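Local coordinates for biofilm-associated surface protein (Staphylococcus aureus, PDB 7C7U) that is a calcium-binding cell-wall-anchored surface protein that probably promotes biofilm formation and can switch toward functional amyloid, at residues Val268-Tyr273 / Asn289-Leu294; Ile229-Gln234 / Val325-Lys330; Tyr253-Asp258 / Gly302-Asp307. All blocks are in the same frame, centred on the assembly; numbering follows the deposited sequence.

Contact 1. Residues Val268-Tyr273 / Asn289-Leu294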
ATOM      1  N   VAL A 268     -20.813   5.469  12.058  1.00 38.35           N
ATOM      2  CA  VAL A 268     -19.733   5.511  13.040  1.00 40.84           C
ATOM      3  C   VAL A 268     -20.137   4.665  14.238  1.00 36.20           C
ATOM      4  O   VAL A 268     -21.242   4.820  14.764  1.00 37.67           O
ATOM      5  CB  VAL A 268     -19.420   6.950  13.485  1.00 36.98           C
ATOM      6  CG1 VAL A 268     -18.210   6.975  14.430  1.00 37.53           C
ATOM      7  CG2 VAL A 268     -19.186   7.833  12.287  1.00 40.47           C
ATOM      8  N   GLU A 269     -19.245   3.776  14.669  1.00 32.65           N
ATOM      9  CA  GLU A 269     -19.552   2.813  15.719  1.00 34.82           C
ATOM     10  C   GLU A 269     -18.415   2.743  16.725  1.00 33.39           C
ATOM     11  O   GLU A 269     -17.245   2.907  16.374  1.00 31.42           O
ATOM     12  CB  GLU A 269     -19.765   1.407  15.148  1.00 34.40           C
ATOM     13  CG  GLU A 269     -20.739   1.348  13.975  1.00 39.61           C
ATOM     14  CD  GLU A 269     -20.926  -0.075  13.454  1.00 44.48           C
ATOM     15  OE1 GLU A 269     -20.027  -0.919  13.674  1.00 40.40           O
ATOM     16  OE2 GLU A 269     -21.968  -0.342  12.824  1.00 46.78           O
ATOM     17  N   LEU A 270     -18.769   2.416  17.966  1.00 32.68           N
ATOM     18  CA  LEU A 270     -17.800   2.148  19.018  1.00 31.14           C
ATOM     19  C   LEU A 270     -17.681   0.649  19.230  1.00 30.20           C
ATOM     20  O   LEU A 270     -18.691  -0.048  19.400  1.00 35.24           O
ATOM     21  CB  LEU A 270     -18.214   2.832  20.324  1.00 30.16           C
ATOM     22  CG  LEU A 270     -17.220   2.742  21.477  1.00 32.94           C
ATOM     23  CD1 LEU A 270     -16.024   3.627  21.177  1.00 32.35           C
ATOM     24  CD2 LEU A 270     -17.891   3.181  22.785  1.00 29.92           C
ATOM     25  N   HIS A 271     -16.451   0.156  19.243  1.00 28.52           N
ATOM     26  CA  HIS A 271     -16.197  -1.254  19.483  1.00 31.27           C
ATOM     27  C   HIS A 271     -15.355  -1.430  20.743  1.00 35.23           C
ATOM     28  O   HIS A 271     -14.547  -0.566  21.107  1.00 31.45           O
ATOM     29  CB  HIS A 271     -15.489  -1.898  18.285  1.00 31.20           C
ATOM     30  CG  HIS A 271     -16.384  -2.112  17.109  1.00 31.12           C
ATOM     31  ND1 HIS A 271     -16.288  -3.222  16.293  1.00 33.19           N
ATOM     32  CD2 HIS A 271     -17.417  -1.382  16.632  1.00 35.56           C
ATOM     33  CE1 HIS A 271     -17.214  -3.154  15.355  1.00 35.00           C
ATOM     34  NE2 HIS A 271     -17.907  -2.046  15.531  1.00 34.54           N
ATOM     35  N   GLN A 272     -15.548  -2.562  21.408  1.00 35.50           N
ATOM     36  CA  GLN A 272     -14.669  -2.892  22.513  1.00 40.90           C
ATOM     37  C   GLN A 272     -13.408  -3.536  21.964  1.00 42.68           C
ATOM     38  O   GLN A 272     -13.437  -4.252  20.962  1.00 43.29           O
ATOM     39  CB  GLN A 272     -15.361  -3.808  23.522  1.00 41.30           C
ATOM     40  CG  GLN A 272     -16.068  -3.015  24.609  1.00 45.27           C
ATOM     41  CD  GLN A 272     -16.350  -3.834  25.857  1.00 46.87           C
ATOM     42  OE1 GLN A 272     -16.069  -5.031  25.899  1.00 51.62           O
ATOM     43  NE2 GLN A 272     -16.896  -3.185  26.889  1.00 46.35           N
ATOM     44  N   TYR A 273     -12.294  -3.265  22.626  1.00 45.14           N
ATOM     45  CA  TYR A 273     -10.988  -3.490  22.027  1.00 47.68           C
ATOM     46  C   TYR A 273      -9.979  -3.990  23.053  1.00 53.59           C
ATOM     47  O   TYR A 273      -9.848  -3.409  24.135  1.00 49.61           O
ATOM     48  CB  TYR A 273     -10.502  -2.184  21.385  1.00 44.88           C
ATOM     49  CG  TYR A 273      -9.252  -2.324  20.560  1.00 48.24           C
ATOM     50  CD1 TYR A 273      -8.385  -1.253  20.406  1.00 44.82           C
ATOM     51  CD2 TYR A 273      -8.967  -3.512  19.892  1.00 53.34           C
ATOM     52  CE1 TYR A 273      -7.240  -1.367  19.664  1.00 50.18           C
ATOM     53  CE2 TYR A 273      -7.823  -3.635  19.125  1.00 55.66           C
ATOM     54  CZ  TYR A 273      -6.963  -2.558  19.013  1.00 53.72           C
ATOM     55  OH  TYR A 273      -5.815  -2.662  18.264  1.00 53.71           O
ATOM     56  N   ASN A 289     -17.974  -7.107  18.143  1.00 45.87           N
ATOM     57  CA  ASN A 289     -17.372  -6.232  19.140  1.00 43.35           C
ATOM     58  C   ASN A 289     -18.062  -4.880  19.239  1.00 41.23           C
ATOM     59  O   ASN A 289     -17.651  -4.053  20.056  1.00 38.09           O
ATOM     60  CB  ASN A 289     -15.884  -6.018  18.824  1.00 41.49           C
ATOM     61  CG  ASN A 289     -15.038  -7.258  19.098  1.00 48.48           C
ATOM     62  OD1 ASN A 289     -15.342  -8.045  19.995  1.00 51.35           O
ATOM     63  ND2 ASN A 289     -13.956  -7.421  18.339  1.00 47.58           N
ATOM     64  N   LYS A 290     -19.116  -4.655  18.464  1.00 40.10           N
ATOM     65  CA  LYS A 290     -19.823  -3.384  18.491  1.00 39.67           C
ATOM     66  C   LYS A 290     -20.552  -3.208  19.817  1.00 39.86           C
ATOM     67  O   LYS A 290     -21.241  -4.119  20.283  1.00 38.02           O
ATOM     68  CB  LYS A 290     -20.818  -3.320  17.334  1.00 39.18           C
ATOM     69  CG  LYS A 290     -21.551  -1.996  17.195  1.00 37.99           C
ATOM     70  CD  LYS A 290     -22.504  -2.045  15.995  1.00 39.45           C
ATOM     71  CE  LYS A 290     -23.441  -0.862  15.988  1.00 42.22           C
ATOM     72  NZ  LYS A 290     -24.035  -0.652  14.635  1.00 47.82           N
ATOM     73  N   VAL A 291     -20.395  -2.036  20.428  1.00 36.77           N
ATOM     74  CA  VAL A 291     -21.082  -1.718  21.675  1.00 39.52           C
ATOM     75  C   VAL A 291     -21.964  -0.477  21.580  1.00 40.67           C
ATOM     76  O   VAL A 291     -22.766  -0.242  22.499  1.00 41.74           O
ATOM     77  CB  VAL A 291     -20.087  -1.577  22.849  1.00 38.88           C
ATOM     78  CG1 VAL A 291     -19.414  -2.919  23.141  1.00 40.97           C
ATOM     79  CG2 VAL A 291     -19.042  -0.493  22.565  1.00 32.99           C
ATOM     80  N   ALA A 292     -21.848   0.333  20.530  1.00 35.73           N
ATOM     81  CA  ALA A 292     -22.723   1.485  20.381  1.00 38.26           C
ATOM     82  C   ALA A 292     -22.618   2.031  18.969  1.00 39.22           C
ATOM     83  O   ALA A 292     -21.616   1.830  18.274  1.00 37.70           O
ATOM     84  CB  ALA A 292     -22.393   2.604  21.379  1.00 35.28           C
ATOM     85  N   ASP A 293     -23.669   2.747  18.573  1.00 38.73           N
ATOM     86  CA  ASP A 293     -23.626   3.659  17.442  1.00 39.38           C
ATOM     87  C   ASP A 293     -23.208   5.034  17.936  1.00 42.29           C
ATOM     88  O   ASP A 293     -23.646   5.479  19.002  1.00 40.22           O
ATOM     89  CB  ASP A 293     -24.993   3.742  16.759  1.00 40.55           C
ATOM     90  CG  ASP A 293     -25.414   2.417  16.152  1.00 47.56           C
ATOM     91  OD1 ASP A 293     -24.764   1.985  15.181  1.00 50.04           O
ATOM     92  OD2 ASP A 293     -26.365   1.789  16.671  1.00 47.34           O
ATOM     93  N   LEU A 294     -22.344   5.700  17.173  1.00 39.06           N
ATOM     94  CA  LEU A 294     -21.839   7.008  17.555  1.00 38.13           C
ATOM     95  C   LEU A 294     -22.367   8.075  16.609  1.00 42.71           C
ATOM     96  O   LEU A 294     -22.532   7.837  15.411  1.00 44.66           O
ATOM     97  CB  LEU A 294     -20.307   7.042  17.551  1.00 36.06           C
ATOM     98  CG  LEU A 294     -19.592   6.089  18.503  1.00 30.88           C
ATOM     99  CD1 LEU A 294     -18.092   6.027  18.195  1.00 26.82           C
ATOM    100  CD2 LEU A 294     -19.830   6.560  19.943  1.00 35.04           C
TER
HETATM  101  O   HOH W   1     -23.239   7.142  12.896  1.00 45.15           O
HETATM  102  O   HOH W   2     -23.674   3.567  13.413  1.00 47.49           O
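Glu269 and Lys290 form the charged link between strands 268-272 and 290-294. The lysine chain, extended with CG anti to the backbone N (chi1 -176°), crosses the glutamate at about a right angle and brings Lys290 NZ to 2.8 Å from Glu269 OE2, well above the carboxylate plane. Lys290 NZ also bonds to Asp293 OD1 on its syn side, again at 2.8 Å, so one ammonium group joins two carboxylates and probably offsets their mutual repulsion. The other carboxylate oxygen, Glu269 OE1, accepts a nearly straight bond from His271 NE2 at 3.0 Å, close to the imidazole plane. This bond helps fix the ring's rotation, while Lys290 CB makes a CH-pi contact 4.1 Å from the centroid of the His271 ring, over one face.

Apolar contacts lie on the other face of the sheet. Leu294 CD1 packs 3.8 Å from Leu270 CB, and Val268 CG1 meets Leu294 CB. Ile304 lies against Ala292 and Leu294 there, bringing the second sheet onto this face.

Among the backbone bonds, Leu270 N donates to Ala292 O and Gln272 N to Asn289 O. Leu270 O takes a nearly linear bond from Val291 N at 2.8 Å and a weak one from Ala292 N at 3.4 Å. One water bridges Val268 N and Leu294 O; another links Val268 O to Asp293 OD1.

Because Val291 and Ala292 both face Leu270, the pairing slips by one residue before His271 meets Lys290. This is a classic beta bulge in an antiparallel pair, placed at the margin of a five-stranded sheet in which 290-294 is an outermost strand.

Contact 2. Residues Ile229-Gln234 / Val325-Lys330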
ATOM      1  N   ILE A 229     -12.650   2.333   8.066  1.00 31.31           N
ATOM      2  CA  ILE A 229     -11.483   2.915   8.703  1.00 30.57           C
ATOM      3  C   ILE A 229     -11.597   2.595  10.185  1.00 27.23           C
ATOM      4  O   ILE A 229     -12.652   2.821  10.787  1.00 28.64           O
ATOM      5  CB  ILE A 229     -11.395   4.435   8.446  1.00 29.47           C
ATOM      6  CG1 ILE A 229     -11.326   4.734   6.932  1.00 28.77           C
ATOM      7  CG2 ILE A 229     -10.178   5.034   9.157  1.00 28.71           C
ATOM      8  CD1 ILE A 229     -10.074   4.195   6.304  1.00 28.79           C
ATOM      9  N   LEU A 230     -10.543   2.015  10.751  1.00 25.03           N
ATOM     10  CA  LEU A 230     -10.487   1.703  12.175  1.00 28.28           C
ATOM     11  C   LEU A 230      -9.587   2.713  12.865  1.00 29.73           C
ATOM     12  O   LEU A 230      -8.433   2.882  12.471  1.00 33.66           O
ATOM     13  CB  LEU A 230      -9.959   0.290  12.420  1.00 31.79           C
ATOM     14  CG  LEU A 230     -10.617  -0.875  11.677  1.00 36.19           C
ATOM     15  CD1 LEU A 230      -9.959  -2.165  12.088  1.00 38.82           C
ATOM     16  CD2 LEU A 230     -12.110  -0.919  11.971  1.00 37.06           C
ATOM     17  N   ILE A 231     -10.096   3.350  13.906  1.00 31.60           N
ATOM     18  CA  ILE A 231      -9.344   4.357  14.647  1.00 30.66           C
ATOM     19  C   ILE A 231      -9.192   3.801  16.053  1.00 26.95           C
ATOM     20  O   ILE A 231     -10.163   3.799  16.812  1.00 28.09           O
ATOM     21  CB  ILE A 231     -10.060   5.704  14.646  1.00 28.89           C
ATOM     22  CG1 ILE A 231     -10.241   6.182  13.194  1.00 33.70           C
ATOM     23  CG2 ILE A 231      -9.274   6.758  15.470  1.00 30.87           C
ATOM     24  CD1 ILE A 231     -11.514   6.925  13.023  1.00 35.98           C
ATOM     25  N   ASP A 232      -8.017   3.252  16.376  1.00 25.76           N
ATOM     26  CA  ASP A 232      -7.805   2.541  17.638  1.00 33.48           C
ATOM     27  C   ASP A 232      -6.963   3.389  18.577  1.00 34.41           C
ATOM     28  O   ASP A 232      -5.797   3.666  18.281  1.00 36.82           O
ATOM     29  CB  ASP A 232      -7.101   1.201  17.435  1.00 31.90           C
ATOM     30  CG  ASP A 232      -7.912   0.215  16.605  1.00 36.93           C
ATOM     31  OD1 ASP A 232      -9.153   0.273  16.623  1.00 37.32           O
ATOM     32  OD2 ASP A 232      -7.288  -0.637  15.946  1.00 39.63           O
ATOM     33  N   GLN A 233      -7.514   3.725  19.738  1.00 29.78           N
ATOM     34  CA  GLN A 233      -6.767   4.470  20.739  1.00 27.81           C
ATOM     35  C   GLN A 233      -6.275   3.521  21.830  1.00 30.08           C
ATOM     36  O   GLN A 233      -7.013   2.644  22.276  1.00 32.59           O
ATOM     37  CB  GLN A 233      -7.634   5.572  21.347  1.00 26.58           C
ATOM     38  CG  GLN A 233      -6.914   6.413  22.419  1.00 26.74           C
ATOM     39  CD  GLN A 233      -7.743   7.591  22.891  1.00 26.69           C
ATOM     40  OE1 GLN A 233      -8.865   7.795  22.422  1.00 28.39           O
ATOM     41  NE2 GLN A 233      -7.211   8.355  23.852  1.00 28.65           N
ATOM     42  N   GLN A 234      -5.017   3.678  22.231  1.00 27.49           N
ATOM     43  CA  GLN A 234      -4.469   2.978  23.387  1.00 29.33           C
ATOM     44  C   GLN A 234      -4.181   4.003  24.478  1.00 26.97           C
ATOM     45  O   GLN A 234      -3.658   5.083  24.192  1.00 26.36           O
ATOM     46  CB  GLN A 234      -3.169   2.242  23.039  1.00 30.50           C
ATOM     47  CG  GLN A 234      -3.175   1.498  21.697  1.00 44.32           C
ATOM     48  CD  GLN A 234      -3.803   0.108  21.753  1.00 50.11           C
ATOM     49  OE1 GLN A 234      -4.015  -0.450  22.823  1.00 53.35           O
ATOM     50  NE2 GLN A 234      -4.099  -0.455  20.582  1.00 50.52           N
ATOM     51  N   VAL A 325      -9.536   1.469  22.869  1.00 29.54           N
ATOM     52  CA  VAL A 325     -10.833   1.969  22.422  1.00 28.62           C
ATOM     53  C   VAL A 325     -10.820   1.989  20.894  1.00 31.72           C
ATOM     54  O   VAL A 325      -9.865   2.484  20.289  1.00 31.11           O
ATOM     55  CB  VAL A 325     -11.144   3.372  22.978  1.00 26.52           C
ATOM     56  CG1 VAL A 325     -12.544   3.780  22.595  1.00 30.03           C
ATOM     57  CG2 VAL A 325     -11.019   3.390  24.518  1.00 30.23           C
ATOM     58  N   ARG A 326     -11.852   1.430  20.271  1.00 29.65           N
ATOM     59  CA  ARG A 326     -11.917   1.377  18.808  1.00 27.51           C
ATOM     60  C   ARG A 326     -13.110   2.161  18.293  1.00 24.64           C
ATOM     61  O   ARG A 326     -14.254   1.916  18.701  1.00 28.79           O
ATOM     62  CB  ARG A 326     -11.997  -0.057  18.299  1.00 26.85           C
ATOM     63  CG  ARG A 326     -12.305  -0.140  16.787  1.00 26.51           C
ATOM     64  CD  ARG A 326     -12.085  -1.567  16.270  1.00 31.86           C
ATOM     65  NE  ARG A 326     -10.661  -1.837  16.070  1.00 36.66           N
ATOM     66  CZ  ARG A 326     -10.151  -3.004  15.695  1.00 39.91           C
ATOM     67  NH1 ARG A 326     -10.957  -4.045  15.488  1.00 38.37           N
ATOM     68  NH2 ARG A 326      -8.837  -3.127  15.534  1.00 38.48           N
ATOM     69  N   VAL A 327     -12.858   3.073  17.364  1.00 29.29           N
ATOM     70  CA  VAL A 327     -13.916   3.733  16.614  1.00 27.82           C
ATOM     71  C   VAL A 327     -13.879   3.188  15.192  1.00 26.97           C
ATOM     72  O   VAL A 327     -12.806   3.105  14.588  1.00 24.43           O
ATOM     73  CB  VAL A 327     -13.760   5.259  16.632  1.00 25.37           C
ATOM     74  CG1 VAL A 327     -14.840   5.922  15.757  1.00 27.30           C
ATOM     75  CG2 VAL A 327     -13.868   5.775  18.076  1.00 27.33           C
ATOM     76  N   VAL A 328     -15.043   2.825  14.662  1.00 28.23           N
ATOM     77  CA  VAL A 328     -15.154   2.241  13.319  1.00 30.92           C
ATOM     78  C   VAL A 328     -15.920   3.197  12.418  1.00 28.18           C
ATOM     79  O   VAL A 328     -17.051   3.586  12.733  1.00 33.71           O
ATOM     80  CB  VAL A 328     -15.842   0.868  13.357  1.00 29.44           C
ATOM     81  CG1 VAL A 328     -15.939   0.273  11.901  1.00 31.61           C
ATOM     82  CG2 VAL A 328     -15.084  -0.082  14.278  1.00 30.29           C
ATOM     83  N   LEU A 329     -15.319   3.557  11.284  1.00 31.77           N
ATOM     84  CA  LEU A 329     -15.979   4.375  10.273  1.00 26.72           C
ATOM     85  C   LEU A 329     -16.305   3.448   9.107  1.00 35.02           C
ATOM     86  O   LEU A 329     -15.391   2.952   8.443  1.00 29.11           O
ATOM     87  CB  LEU A 329     -15.087   5.518   9.806  1.00 31.04           C
ATOM     88  CG  LEU A 329     -14.234   6.283  10.806  1.00 36.98           C
ATOM     89  CD1 LEU A 329     -13.410   7.271  10.003  1.00 36.41           C
ATOM     90  CD2 LEU A 329     -15.109   6.977  11.860  1.00 31.32           C
ATOM     91  N   LYS A 330     -17.593   3.212   8.872  1.00 31.38           N
ATOM     92  CA  LYS A 330     -18.037   2.383   7.763  1.00 33.67           C
ATOM     93  C   LYS A 330     -18.130   3.242   6.504  1.00 35.46           C
ATOM     94  O   LYS A 330     -18.882   4.223   6.470  1.00 37.10           O
ATOM     95  CB  LYS A 330     -19.385   1.743   8.094  1.00 37.83           C
ATOM     96  CG  LYS A 330     -19.287   0.586   9.064  1.00 41.83           C
ATOM     97  CD  LYS A 330     -20.559  -0.267   9.078  1.00 52.65           C
ATOM     98  CE  LYS A 330     -20.366  -1.516   9.934  1.00 52.40           C
ATOM     99  NZ  LYS A 330     -21.594  -2.350  10.079  1.00 57.74           N
TER
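Ile229 pairs with Leu329 through two backbone bonds, Ile229 N to Leu329 O and Leu329 N to Ile229 O, each 2.8 Å. Ile229 CB rests 3.8 Å from Leu329 CD1, on the face shared with Ile231 and Val327. Leu230 points to the other face, where CD2 lies beside Val328 CG2, and CD1 sits over the centre of the Arg326 guanidinium, 3.7 Å above its plane.

Ile231 and Val327 form the next hydrogen-bonded pair, with two backbone bonds. Ile231 CD1 reaches obliquely to Leu329 CG at 3.6 Å, and Ile257 of the facing sheet packs against both side chains. These are two interior strands of an antiparallel five-stranded sheet, bordered by strands 210-220 and 265-272 and packed face to face on a four-stranded sheet as in a beta sandwich.

Asp232 lies alongside Arg326 and is gripped side-on through two nitrogens. Arg326 NE is 2.7 Å from Asp232 OD1 and Arg326 NH2 is 3.0 Å from Asp232 OD2, both on syn sides and with the oxygens in the guanidinium plane. A bend at chi3 (-78°) swings NE across toward the neighbouring strand, so that the NE/NH2 edge faces Asp232. Further bonds from NH1 and NH2 to the carbonyls of Asn284 and Lys283 fix the rotation of the buried guanidinium, and Tyr273 adds a cation-pi contact.

Gln233 N donates to Val325 O at 2.7 Å, and Val325 N returns a bond to Gln233 O. The extended side chain of Gln233 carries its amide into the interface between the sheets, where OE1 accepts from Tyr253 OH and NE2 bonds to Ser213 OG.

Contact 3. Residues Tyr253-Asp258 / Gly302-Asp307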
ATOM      1  N   TYR A 253     -16.472   9.476  26.754  1.00 32.04           N
ATOM      2  CA  TYR A 253     -15.482   9.321  25.703  1.00 30.20           C
ATOM      3  C   TYR A 253     -15.805  10.292  24.569  1.00 31.07           C
ATOM      4  O   TYR A 253     -16.954  10.367  24.116  1.00 31.74           O
ATOM      5  CB  TYR A 253     -15.446   7.886  25.170  1.00 28.94           C
ATOM      6  CG  TYR A 253     -14.347   7.685  24.160  1.00 30.16           C
ATOM      7  CD1 TYR A 253     -13.015   7.834  24.529  1.00 27.84           C
ATOM      8  CD2 TYR A 253     -14.636   7.348  22.824  1.00 26.20           C
ATOM      9  CE1 TYR A 253     -12.004   7.679  23.619  1.00 28.07           C
ATOM     10  CE2 TYR A 253     -13.632   7.196  21.916  1.00 29.75           C
ATOM     11  CZ  TYR A 253     -12.325   7.341  22.309  1.00 30.30           C
ATOM     12  OH  TYR A 253     -11.332   7.167  21.387  1.00 29.94           O
ATOM     13  N   ASN A 254     -14.783  11.003  24.100  1.00 29.15           N
ATOM     14  CA  ASN A 254     -14.914  12.080  23.125  1.00 28.88           C
ATOM     15  C   ASN A 254     -14.026  11.767  21.930  1.00 29.99           C
ATOM     16  O   ASN A 254     -12.918  11.251  22.095  1.00 30.66           O
ATOM     17  CB  ASN A 254     -14.500  13.429  23.751  1.00 27.25           C
ATOM     18  CG  ASN A 254     -15.223  13.710  25.052  1.00 30.60           C
ATOM     19  OD1 ASN A 254     -16.224  14.425  25.077  1.00 31.79           O
ATOM     20  ND2 ASN A 254     -14.733  13.118  26.148  1.00 27.70           N
ATOM     21  N   TYR A 255     -14.495  12.081  20.724  1.00 33.03           N
ATOM     22  CA  TYR A 255     -13.774  11.669  19.526  1.00 27.29           C
ATOM     23  C   TYR A 255     -13.920  12.746  18.454  1.00 29.33           C
ATOM     24  O   TYR A 255     -14.925  13.459  18.396  1.00 28.02           O
ATOM     25  CB  TYR A 255     -14.266  10.272  19.032  1.00 28.19           C
ATOM     26  CG  TYR A 255     -15.770  10.152  19.063  1.00 29.74           C
ATOM     27  CD1 TYR A 255     -16.532  10.511  17.952  1.00 28.81           C
ATOM     28  CD2 TYR A 255     -16.431   9.755  20.218  1.00 28.14           C
ATOM     29  CE1 TYR A 255     -17.917  10.443  17.988  1.00 33.97           C
ATOM     30  CE2 TYR A 255     -17.812   9.691  20.276  1.00 30.11           C
ATOM     31  CZ  TYR A 255     -18.554  10.044  19.160  1.00 32.12           C
ATOM     32  OH  TYR A 255     -19.932   9.988  19.212  1.00 30.88           O
ATOM     33  N   GLN A 256     -12.873  12.904  17.649  1.00 29.43           N
ATOM     34  CA  GLN A 256     -12.848  13.872  16.557  1.00 29.37           C
ATOM     35  C   GLN A 256     -12.519  13.120  15.273  1.00 27.38           C
ATOM     36  O   GLN A 256     -11.468  12.478  15.180  1.00 26.10           O
ATOM     37  CB  GLN A 256     -11.824  14.983  16.827  1.00 30.70           C
ATOM     38  CG  GLN A 256     -12.070  15.747  18.170  1.00 28.07           C
ATOM     39  CD  GLN A 256     -11.246  17.037  18.302  1.00 34.02           C
ATOM     40  OE1 GLN A 256     -10.207  17.191  17.662  1.00 35.65           O
ATOM     41  NE2 GLN A 256     -11.703  17.963  19.159  1.00 32.20           N
ATOM     42  N   ILE A 257     -13.417  13.181  14.291  1.00 30.51           N
ATOM     43  CA  ILE A 257     -13.221  12.510  13.001  1.00 29.30           C
ATOM     44  C   ILE A 257     -12.940  13.587  11.957  1.00 31.53           C
ATOM     45  O   ILE A 257     -13.684  14.567  11.862  1.00 32.27           O
ATOM     46  CB  ILE A 257     -14.445  11.654  12.616  1.00 32.70           C
ATOM     47  CG1 ILE A 257     -14.887  10.762  13.780  1.00 33.50           C
ATOM     48  CG2 ILE A 257     -14.184  10.785  11.337  1.00 32.94           C
ATOM     49  CD1 ILE A 257     -13.846   9.716  14.197  1.00 33.73           C
ATOM     50  N   ASP A 258     -11.858  13.419  11.197  1.00 31.93           N
ATOM     51  CA  ASP A 258     -11.474  14.392  10.178  1.00 34.96           C
ATOM     52  C   ASP A 258     -12.667  14.755   9.296  1.00 35.80           C
ATOM     53  O   ASP A 258     -13.297  13.880   8.695  1.00 33.87           O
ATOM     54  CB  ASP A 258     -10.343  13.818   9.323  1.00 31.41           C
ATOM     55  CG  ASP A 258      -9.663  14.869   8.469  1.00 33.25           C
ATOM     56  OD1 ASP A 258     -10.354  15.553   7.686  1.00 39.60           O
ATOM     57  OD2 ASP A 258      -8.437  15.024   8.579  1.00 32.41           O
ATOM     58  N   GLY A 302     -17.761  14.211  18.339  1.00 34.35           N
ATOM     59  CA  GLY A 302     -18.820  13.545  19.065  1.00 31.91           C
ATOM     60  C   GLY A 302     -18.370  13.181  20.464  1.00 31.56           C
ATOM     61  O   GLY A 302     -17.189  13.280  20.817  1.00 26.84           O
ATOM     62  N   THR A 303     -19.343  12.742  21.253  1.00 30.78           N
ATOM     63  CA  THR A 303     -19.110  12.329  22.628  1.00 36.38           C
ATOM     64  C   THR A 303     -20.134  11.259  22.975  1.00 35.31           C
ATOM     65  O   THR A 303     -21.260  11.273  22.471  1.00 37.65           O
ATOM     66  CB  THR A 303     -19.197  13.528  23.587  1.00 35.32           C
ATOM     67  OG1 THR A 303     -19.021  13.074  24.932  1.00 39.70           O
ATOM     68  CG2 THR A 303     -20.548  14.195  23.471  1.00 41.53           C
ATOM     69  N   ILE A 304     -19.731  10.310  23.808  1.00 33.66           N
ATOM     70  CA  ILE A 304     -20.634   9.255  24.249  1.00 32.21           C
ATOM     71  C   ILE A 304     -20.410   9.039  25.740  1.00 35.21           C
ATOM     72  O   ILE A 304     -19.281   9.121  26.231  1.00 31.11           O
ATOM     73  CB  ILE A 304     -20.441   7.947  23.448  1.00 33.39           C
ATOM     74  CG1 ILE A 304     -21.500   6.922  23.855  1.00 31.72           C
ATOM     75  CG2 ILE A 304     -19.047   7.373  23.657  1.00 33.72           C
ATOM     76  CD1 ILE A 304     -21.409   5.626  23.140  1.00 36.80           C
ATOM     77  N   THR A 305     -21.495   8.813  26.468  1.00 32.54           N
ATOM     78  CA  THR A 305     -21.402   8.493  27.884  1.00 35.41           C
ATOM     79  C   THR A 305     -22.471   7.458  28.202  1.00 34.71           C
ATOM     80  O   THR A 305     -23.183   6.968  27.318  1.00 38.87           O
ATOM     81  CB  THR A 305     -21.525   9.742  28.760  1.00 32.80           C
ATOM     82  OG1 THR A 305     -21.150   9.422  30.120  1.00 39.33           O
ATOM     83  CG2 THR A 305     -22.943  10.286  28.711  1.00 36.36           C
ATOM     84  N   SER A 306     -22.560   7.098  29.469  1.00 35.11           N
ATOM     85  CA  SER A 306     -23.327   5.938  29.879  1.00 33.35           C
ATOM     86  C   SER A 306     -23.574   6.032  31.375  1.00 34.46           C
ATOM     87  O   SER A 306     -22.900   6.776  32.081  1.00 32.57           O
ATOM     88  CB  SER A 306     -22.570   4.654  29.542  1.00 35.31           C
ATOM     89  OG  SER A 306     -23.059   3.573  30.286  1.00 36.32           O
ATOM     90  N   ASP A 307     -24.548   5.263  31.852  1.00 38.81           N
ATOM     91  CA  ASP A 307     -24.726   5.150  33.291  1.00 39.81           C
ATOM     92  C   ASP A 307     -23.661   4.266  33.911  1.00 36.43           C
ATOM     93  O   ASP A 307     -23.489   4.291  35.131  1.00 38.07           O
ATOM     94  CB  ASP A 307     -26.124   4.617  33.625  1.00 42.14           C
ATOM     95  CG  ASP A 307     -27.204   5.690  33.512  1.00 42.51           C
ATOM     96  OD1 ASP A 307     -26.965   6.837  33.941  1.00 48.88           O
ATOM     97  OD2 ASP A 307     -28.293   5.391  32.991  1.00 49.88           O
TER
HETATM   98  O   HOH W   3     -22.526   9.589  20.083  1.00 37.77           O
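Gly302 lies against one face of the Tyr255 ring, its carbonyl carbon 3.4 Å from the ring plane and offset toward the rim, and Gly302 CA approaches Tyr255 CE1 to 3.4 Å. The tyrosine reaches across because its CG stands between the backbone N and the carbonyl carbon (chi1 44°), folding the ring over the neighbouring strand where the glycine has no side chain to obstruct it. The two backbones also pair reciprocally, with Gly302 N bonding to Tyr255 O at 2.9 Å and Tyr255 N to Gly302 O.

Thr303 turns to the other face and lies side by side with Asn254, Thr303 OG1 3.1 Å from Asn254 OD1. A water donates to Thr303 O and to Tyr255 OH, tying the ring's end to the backbone; that hydroxyl also bonds to Thr295 O.

Ile304 restores the two-bond pairing: Ile304 N donates to Tyr253 O at 2.8 Å, and Tyr253 N to Ile304 O. Ile304 CG2 comes within 3.9 Å of Tyr253 CB and lies at the edge of that ring, while the side chain continues toward Ala292 and Leu294 of the opposing sheet.

Aromatic cover over a glycine on an adjacent strand is the pattern known as aromatic rescue of glycine in beta sheets. Here it occurs in an antiparallel pair where 301-305 is an outermost strand of a four-stranded sheet, one layer of a beta sandwich.

Of the strands in these contacts, 228-237 comes first from the N terminus and waits longest for its partner: contact 2 closes the widest loop when strand 323-331 returns beside it. Nested within this loop is contact 3, which joins strand 252-257 to strand 301-305, and nested within that is contact 1, which joins 265-272 to 290-294. None of the three cross. Contacts 1 and 2 share the five-stranded sheet, where strands 265-272 and 323-331 are neighbours linked by backbone bonds. Contact 3 belongs to the facing four-stranded sheet, so the chain passes between layers, and Tyr253, Tyr255, Ile257 and Ile304 are among the side chains that pack the two layers together.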